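Local atomic coordinates of intermedilysin (Streptococcus intermedius, PDB entry 5IMW), a protein that probably lyses host cells by binding cholesterol-containing membranes, changing shape and inserting as an oligomeric pore. Residues A7-I12 with I220-I226; Y360-L365 with R415-N419. One frame throughout, in Å; residues are numbered along the deposited sequence.

Contact 1 (A7-I12 with I220-I226)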
loop_
_atom_site.group_PDB
_atom_site.type_symbol
_atom_site.label_atom_id
_atom_site.label_comp_id
_atom_site.label_asym_id
_atom_site.label_seq_id
_atom_site.Cartn_x
_atom_site.Cartn_y
_atom_site.Cartn_z
ATOM N N ALA A 7 -17.291 0.967 -41.424
ATOM C CA ALA A 7 -18.292 0.249 -40.642
ATOM C C ALA A 7 -17.718 -0.235 -39.317
ATOM O O ALA A 7 -18.366 -0.116 -38.271
ATOM C CB ALA A 7 -18.840 -0.928 -41.449
ATOM N N LEU A 8 -16.502 -0.783 -39.338
ATOM C CA LEU A 8 -15.903 -1.293 -38.109
ATOM C C LEU A 8 -15.589 -0.164 -37.133
ATOM O O LEU A 8 -15.682 -0.346 -35.916
ATOM C CB LEU A 8 -14.641 -2.090 -38.438
ATOM C CG LEU A 8 -13.844 -2.660 -37.264
ATOM C CD1 LEU A 8 -14.740 -3.404 -36.298
ATOM C CD2 LEU A 8 -12.750 -3.581 -37.784
ATOM N N ASN A 9 -15.215 1.010 -37.649
ATOM C CA ASN A 9 -14.948 2.149 -36.776
ATOM C C ASN A 9 -16.196 2.582 -36.020
ATOM O O ASN A 9 -16.102 3.030 -34.871
ATOM C CB ASN A 9 -14.400 3.322 -37.592
ATOM C CG ASN A 9 -12.991 3.077 -38.097
ATOM O OD1 ASN A 9 -12.410 2.020 -37.856
ATOM N ND2 ASN A 9 -12.434 4.056 -38.805
ATOM N N ASP A 10 -17.371 2.457 -36.642
ATOM C CA ASP A 10 -18.603 2.921 -36.014
ATOM C C ASP A 10 -19.102 1.955 -34.947
ATOM O O ASP A 10 -19.733 2.388 -33.975
ATOM C CB ASP A 10 -19.686 3.134 -37.074
ATOM C CG ASP A 10 -19.284 4.160 -38.117
ATOM O OD1 ASP A 10 -19.269 5.365 -37.790
ATOM O OD2 ASP A 10 -18.989 3.762 -39.263
ATOM N N TYR A 11 -18.838 0.657 -35.103
ATOM C CA TYR A 11 -19.249 -0.296 -34.077
ATOM C C TYR A 11 -18.442 -0.108 -32.800
ATOM O O TYR A 11 -18.986 -0.218 -31.696
ATOM C CB TYR A 11 -19.108 -1.725 -34.596
ATOM C CG TYR A 11 -19.301 -2.768 -33.520
ATOM C CD1 TYR A 11 -20.554 -2.996 -32.963
ATOM C CD2 TYR A 11 -18.232 -3.521 -33.057
ATOM C CE1 TYR A 11 -20.735 -3.945 -31.976
ATOM C CE2 TYR A 11 -18.404 -4.473 -32.071
ATOM C CZ TYR A 11 -19.657 -4.681 -31.534
ATOM O OH TYR A 11 -19.829 -5.629 -30.552
ATOM N N ILE A 12 -17.146 0.178 -32.928
ATOM C CA ILE A 12 -16.315 0.404 -31.750
ATOM C C ILE A 12 -16.742 1.684 -31.044
ATOM O O ILE A 12 -16.935 1.706 -29.823
ATOM C CB ILE A 12 -14.826 0.451 -32.142
ATOM C CG1 ILE A 12 -14.423 -0.791 -32.946
ATOM C CG2 ILE A 12 -13.958 0.572 -30.903
ATOM C CD1 ILE A 12 -14.499 -2.096 -32.184
ATOM N N ILE A 220 -12.241 -7.041 -41.706
ATOM C CA ILE A 220 -12.990 -7.424 -40.515
ATOM C C ILE A 220 -14.260 -6.587 -40.456
ATOM O O ILE A 220 -14.231 -5.371 -40.679
ATOM C CB ILE A 220 -12.136 -7.239 -39.247
ATOM C CG1 ILE A 220 -10.899 -8.149 -39.270
ATOM C CG2 ILE A 220 -12.955 -7.523 -38.003
ATOM C CD1 ILE A 220 -11.204 -9.635 -39.280
ATOM N N THR A 221 -15.371 -7.235 -40.158
ATOM C CA THR A 221 -16.674 -6.601 -40.045
ATOM C C THR A 221 -17.052 -6.464 -38.579
ATOM O O THR A 221 -16.409 -7.045 -37.703
ATOM C CB THR A 221 -17.722 -7.423 -40.806
ATOM O OG1 THR A 221 -19.039 -6.944 -40.510
ATOM C CG2 THR A 221 -17.643 -8.892 -40.432
ATOM N N PRO A 222 -18.072 -5.665 -38.258
ATOM C CA PRO A 222 -18.563 -5.672 -36.871
ATOM C C PRO A 222 -19.101 -7.022 -36.434
ATOM O O PRO A 222 -19.054 -7.339 -35.240
ATOM C CB PRO A 222 -19.659 -4.601 -36.883
ATOM C CG PRO A 222 -19.255 -3.675 -37.974
ATOM C CD PRO A 222 -18.632 -4.540 -39.029
ATOM N N THR A 223 -19.598 -7.834 -37.370
ATOM C CA THR A 223 -20.224 -9.102 -37.008
ATOM C C THR A 223 -19.231 -10.043 -36.338
ATOM O O THR A 223 -19.469 -10.527 -35.226
ATOM C CB THR A 223 -20.823 -9.754 -38.254
ATOM O OG1 THR A 223 -21.796 -8.875 -38.832
ATOM C CG2 THR A 223 -21.488 -11.079 -37.908
ATOM N N ASP A 224 -18.110 -10.323 -37.005
ATOM C CA ASP A 224 -17.176 -11.321 -36.494
ATOM C C ASP A 224 -16.614 -10.946 -35.126
ATOM O O ASP A 224 -16.146 -11.831 -34.403
ATOM C CB ASP A 224 -16.038 -11.539 -37.495
ATOM C CG ASP A 224 -15.462 -10.243 -38.011
ATOM O OD1 ASP A 224 -15.530 -9.242 -37.269
ATOM O OD2 ASP A 224 -14.946 -10.225 -39.150
ATOM N N LEU A 225 -16.647 -9.664 -34.751
ATOM C CA LEU A 225 -16.238 -9.289 -33.400
ATOM C C LEU A 225 -17.307 -9.629 -32.368
ATOM O O LEU A 225 -16.978 -9.863 -31.198
ATOM C CB LEU A 225 -15.915 -7.792 -33.329
ATOM C CG LEU A 225 -14.691 -7.278 -34.094
ATOM C CD1 LEU A 225 -14.476 -5.802 -33.791
ATOM C CD2 LEU A 225 -13.433 -8.072 -33.760
ATOM N N ILE A 226 -18.579 -9.664 -32.773
ATOM C CA ILE A 226 -19.646 -9.996 -31.833
ATOM C C ILE A 226 -19.619 -11.481 -31.497
ATOM O O ILE A 226 -19.938 -11.875 -30.367
ATOM C CB ILE A 226 -21.011 -9.564 -32.400
ATOM C CG1 ILE A 226 -20.994 -8.057 -32.674
ATOM C CG2 ILE A 226 -22.137 -9.936 -31.434
ATOM C CD1 ILE A 226 -22.327 -7.460 -33.058
#
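L8 and Y11 of the N-terminal helix 2-14 meet P222 and L225 at the capped start of the short helix 222-227, forming a small helix-helix interface. The axes of the short segments come within 10.2 Å, their N-to-C directions 45° apart. Y11, one turn beyond L8, reaches past P222 toward I226. With CG anti to the backbone N (chi1 171°), its CB lies against the pyrrolidine ring, 3.7 Å from P222 CB, and the ring reaches on over the first turn, where P222 O lies over one of its faces. The far end of the ring meets I226, whose CG1 is 3.4 Å from Y11 OH. Tyrosine suits this partly exposed place: its ring packs on aliphatic carbons while its hydroxyl is hydrogen-bonded to V230 O. One turn earlier, L8 divides its branches. L8 CD1 touches L225 CD1 at 3.5 Å, the two side chains crossing nearly at right angles, while L8 CD2 runs beside I220 and comes 4.0 Å from I220 CG2. I12 adds its tip, CD1, to the same L225 methyl at 4.0 Å. Buried branched aliphatic residues can thus share one apolar layer. P222 fits the start of the turn because proline offers no backbone N-H, and its CB and CG give compact apolar contacts to Y11 CB. T221 and D224 form a capping box: T221 N donates to D224 OD2 at 3.2 Å, and T221 OG1 weakly accepts from T223 N. Between strand 202-206 and helix 222-227, loop residues F216 (on L8 and L225) and P212 (on I12) pack against the helix pair.

Contact 2 (Y360-L365 with R415-N419)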
loop_
_atom_site.group_PDB
_atom_site.type_symbol
_atom_site.label_atom_id
_atom_site.label_comp_id
_atom_site.label_asym_id
_atom_site.label_seq_id
_atom_site.Cartn_x
_atom_site.Cartn_y
_atom_site.Cartn_z
ATOM N N TYR A 360 -0.486 0.048 26.308
ATOM C CA TYR A 360 -0.549 1.219 27.175
ATOM C C TYR A 360 0.427 1.009 28.323
ATOM O O TYR A 360 0.280 0.061 29.102
ATOM C CB TYR A 360 -1.966 1.443 27.706
ATOM C CG TYR A 360 -2.988 1.776 26.636
ATOM C CD1 TYR A 360 -3.189 3.088 26.226
ATOM C CD2 TYR A 360 -3.753 0.780 26.039
ATOM C CE1 TYR A 360 -4.121 3.400 25.252
ATOM C CE2 TYR A 360 -4.688 1.083 25.064
ATOM C CZ TYR A 360 -4.867 2.396 24.675
ATOM O OH TYR A 360 -5.792 2.712 23.707
ATOM N N LYS A 361 1.419 1.889 28.425
ATOM C CA LYS A 361 2.433 1.765 29.458
ATOM C C LYS A 361 1.857 2.197 30.806
ATOM O O LYS A 361 0.742 2.714 30.899
ATOM C CB LYS A 361 3.667 2.607 29.116
ATOM C CG LYS A 361 3.983 2.745 27.627
ATOM C CD LYS A 361 4.301 1.410 26.963
ATOM C CE LYS A 361 3.755 1.341 25.542
ATOM N NZ LYS A 361 4.022 2.576 24.750
ATOM N N ASP A 362 2.628 1.967 31.863
ATOM C CA ASP A 362 2.266 2.481 33.176
ATOM C C ASP A 362 2.603 3.964 33.255
ATOM O O ASP A 362 3.604 4.420 32.694
ATOM C CB ASP A 362 2.993 1.707 34.277
ATOM C CG ASP A 362 2.475 0.288 34.433
ATOM O OD1 ASP A 362 1.730 -0.177 33.545
ATOM O OD2 ASP A 362 2.817 -0.368 35.440
ATOM N N GLY A 363 1.753 4.721 33.950
ATOM C CA GLY A 363 1.886 6.156 34.042
ATOM C C GLY A 363 2.008 6.637 35.478
ATOM O O GLY A 363 1.923 5.864 36.437
ATOM N N ALA A 364 2.209 7.946 35.603
ATOM C CA ALA A 364 2.326 8.581 36.907
ATOM C C ALA A 364 2.036 10.064 36.748
ATOM O O ALA A 364 2.463 10.684 35.771
ATOM C CB ALA A 364 3.720 8.369 37.510
ATOM N N LEU A 365 1.307 10.624 37.710
ATOM C CA LEU A 365 0.985 12.045 37.722
ATOM C C LEU A 365 1.388 12.618 39.069
ATOM O O LEU A 365 0.899 12.167 40.110
ATOM C CB LEU A 365 -0.505 12.278 37.459
ATOM C CG LEU A 365 -1.066 13.639 37.880
ATOM C CD1 LEU A 365 -0.276 14.780 37.258
ATOM C CD2 LEU A 365 -2.536 13.749 37.499
ATOM N N ARG A 415 0.124 6.937 40.809
ATOM C CA ARG A 415 0.711 5.966 39.890
ATOM C C ARG A 415 -0.417 5.140 39.275
ATOM O O ARG A 415 -0.949 4.224 39.909
ATOM C CB ARG A 415 1.733 5.089 40.610
ATOM C CG ARG A 415 2.839 5.886 41.305
ATOM C CD ARG A 415 4.206 5.222 41.175
ATOM N NE ARG A 415 4.903 5.136 42.456
ATOM C CZ ARG A 415 6.074 4.530 42.630
ATOM N NH1 ARG A 415 6.687 3.955 41.602
ATOM N NH2 ARG A 415 6.631 4.499 43.831
ATOM N N PHE A 416 -0.775 5.471 38.037
ATOM C CA PHE A 416 -1.813 4.761 37.308
ATOM C C PHE A 416 -1.212 3.619 36.499
ATOM O O PHE A 416 -0.076 3.698 36.024
ATOM C CB PHE A 416 -2.556 5.705 36.359
ATOM C CG PHE A 416 -3.089 6.945 37.016
ATOM C CD1 PHE A 416 -4.158 6.882 37.893
ATOM C CD2 PHE A 416 -2.533 8.181 36.733
ATOM C CE1 PHE A 416 -4.651 8.028 38.489
ATOM C CE2 PHE A 416 -3.023 9.330 37.324
ATOM C CZ PHE A 416 -4.082 9.253 38.202
ATOM N N LYS A 417 -1.991 2.553 36.341
ATOM C CA LYS A 417 -1.618 1.457 35.465
ATOM C C LYS A 417 -2.193 1.704 34.068
ATOM O O LYS A 417 -2.837 2.723 33.804
ATOM C CB LYS A 417 -2.083 0.127 36.057
ATOM C CG LYS A 417 -0.950 -0.712 36.630
ATOM C CD LYS A 417 -1.471 -1.910 37.409
ATOM C CE LYS A 417 -0.335 -2.800 37.893
ATOM N NZ LYS A 417 -0.802 -4.175 38.228
ATOM N N GLY A 418 -1.955 0.760 33.153
ATOM C CA GLY A 418 -2.282 0.976 31.752
ATOM C C GLY A 418 -3.764 0.964 31.436
ATOM O O GLY A 418 -4.158 1.424 30.358
ATOM N N ASN A 419 -4.596 0.457 32.344
ATOM C CA ASN A 419 -6.037 0.352 32.098
ATOM C C ASN A 419 -6.770 1.554 32.697
ATOM O O ASN A 419 -7.629 1.431 33.566
ATOM C CB ASN A 419 -6.581 -0.960 32.656
ATOM C CG ASN A 419 -5.915 -1.368 33.952
ATOM O OD1 ASN A 419 -5.366 -2.464 34.060
ATOM N ND2 ASN A 419 -5.940 -0.480 34.938
#
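D362 and G363, just past the end of strand 346-361, run alongside F416, K417 and G418 of the loop between strands 410-414 and 420-429, the two chains heading in nearly opposite directions. Followed outward, the D362 side chain begins with CB 4.1 Å from F416 O. CG stands anti to the carbonyl carbon (chi1 -71°), which turns the carboxylate toward the loop and sets D362 CG 4.2 Å from K417 CG. Both oxygens lie near K417 CG, and D362 OD1 also comes 3.8 Å from G418 N. The lysine chain runs alongside in the same direction, extended beyond its CG; K417 CG lies by the carboxylate while K417 NZ remains 5.9 Å from D362 OD2, a distance at which opposite charges may still attract. The backbones are tied by G363 N, which donates to F416 O at 2.9 Å with an N-H...O angle of 156°. Glycine suits position 418, where a CB would point at the partner chain and probably crowd Y360 O; G418 CA makes a C-H...O contact with K361 O, and G418 O sits 3.4 Å from Y360 CB. Farther along, the F416 ring offers its edge to L365 CB, with F416 CE2 3.9 Å away, and packs edge-to-face with W381, a fitting place for a buried aromatic. D362 is a zinc ligand in a structure of this protein, although no zinc is bound to this chain here. The arrangement is consistent with the junction, in cytolysins, between the long strand 346-361 and the C-terminal beta sandwich, which the chain enters through 362-365 and strand 365-369.

Contacts 1 and 2 stand on opposite sides of the chain's centre, their own centres 73 Å apart and their nearest atoms about 55 Å apart. They come in series: contact 1 joins helices 2-14 and 222-227 and closes well before contact 2 opens at the end of strand 346-361. They share no helix, strand or sheet. The first packs helix 2-14 against helix 222-227 at the end of the molecule that carries the N-terminus; the second lies where the chain passes from strand 346-361, of the three-stranded sheet with 24-26 and 44-59, into the C-terminal beta sandwich. In this family that sandwich is the membrane-recognising domain, so contact 1 probably lies far from the membrane-binding end.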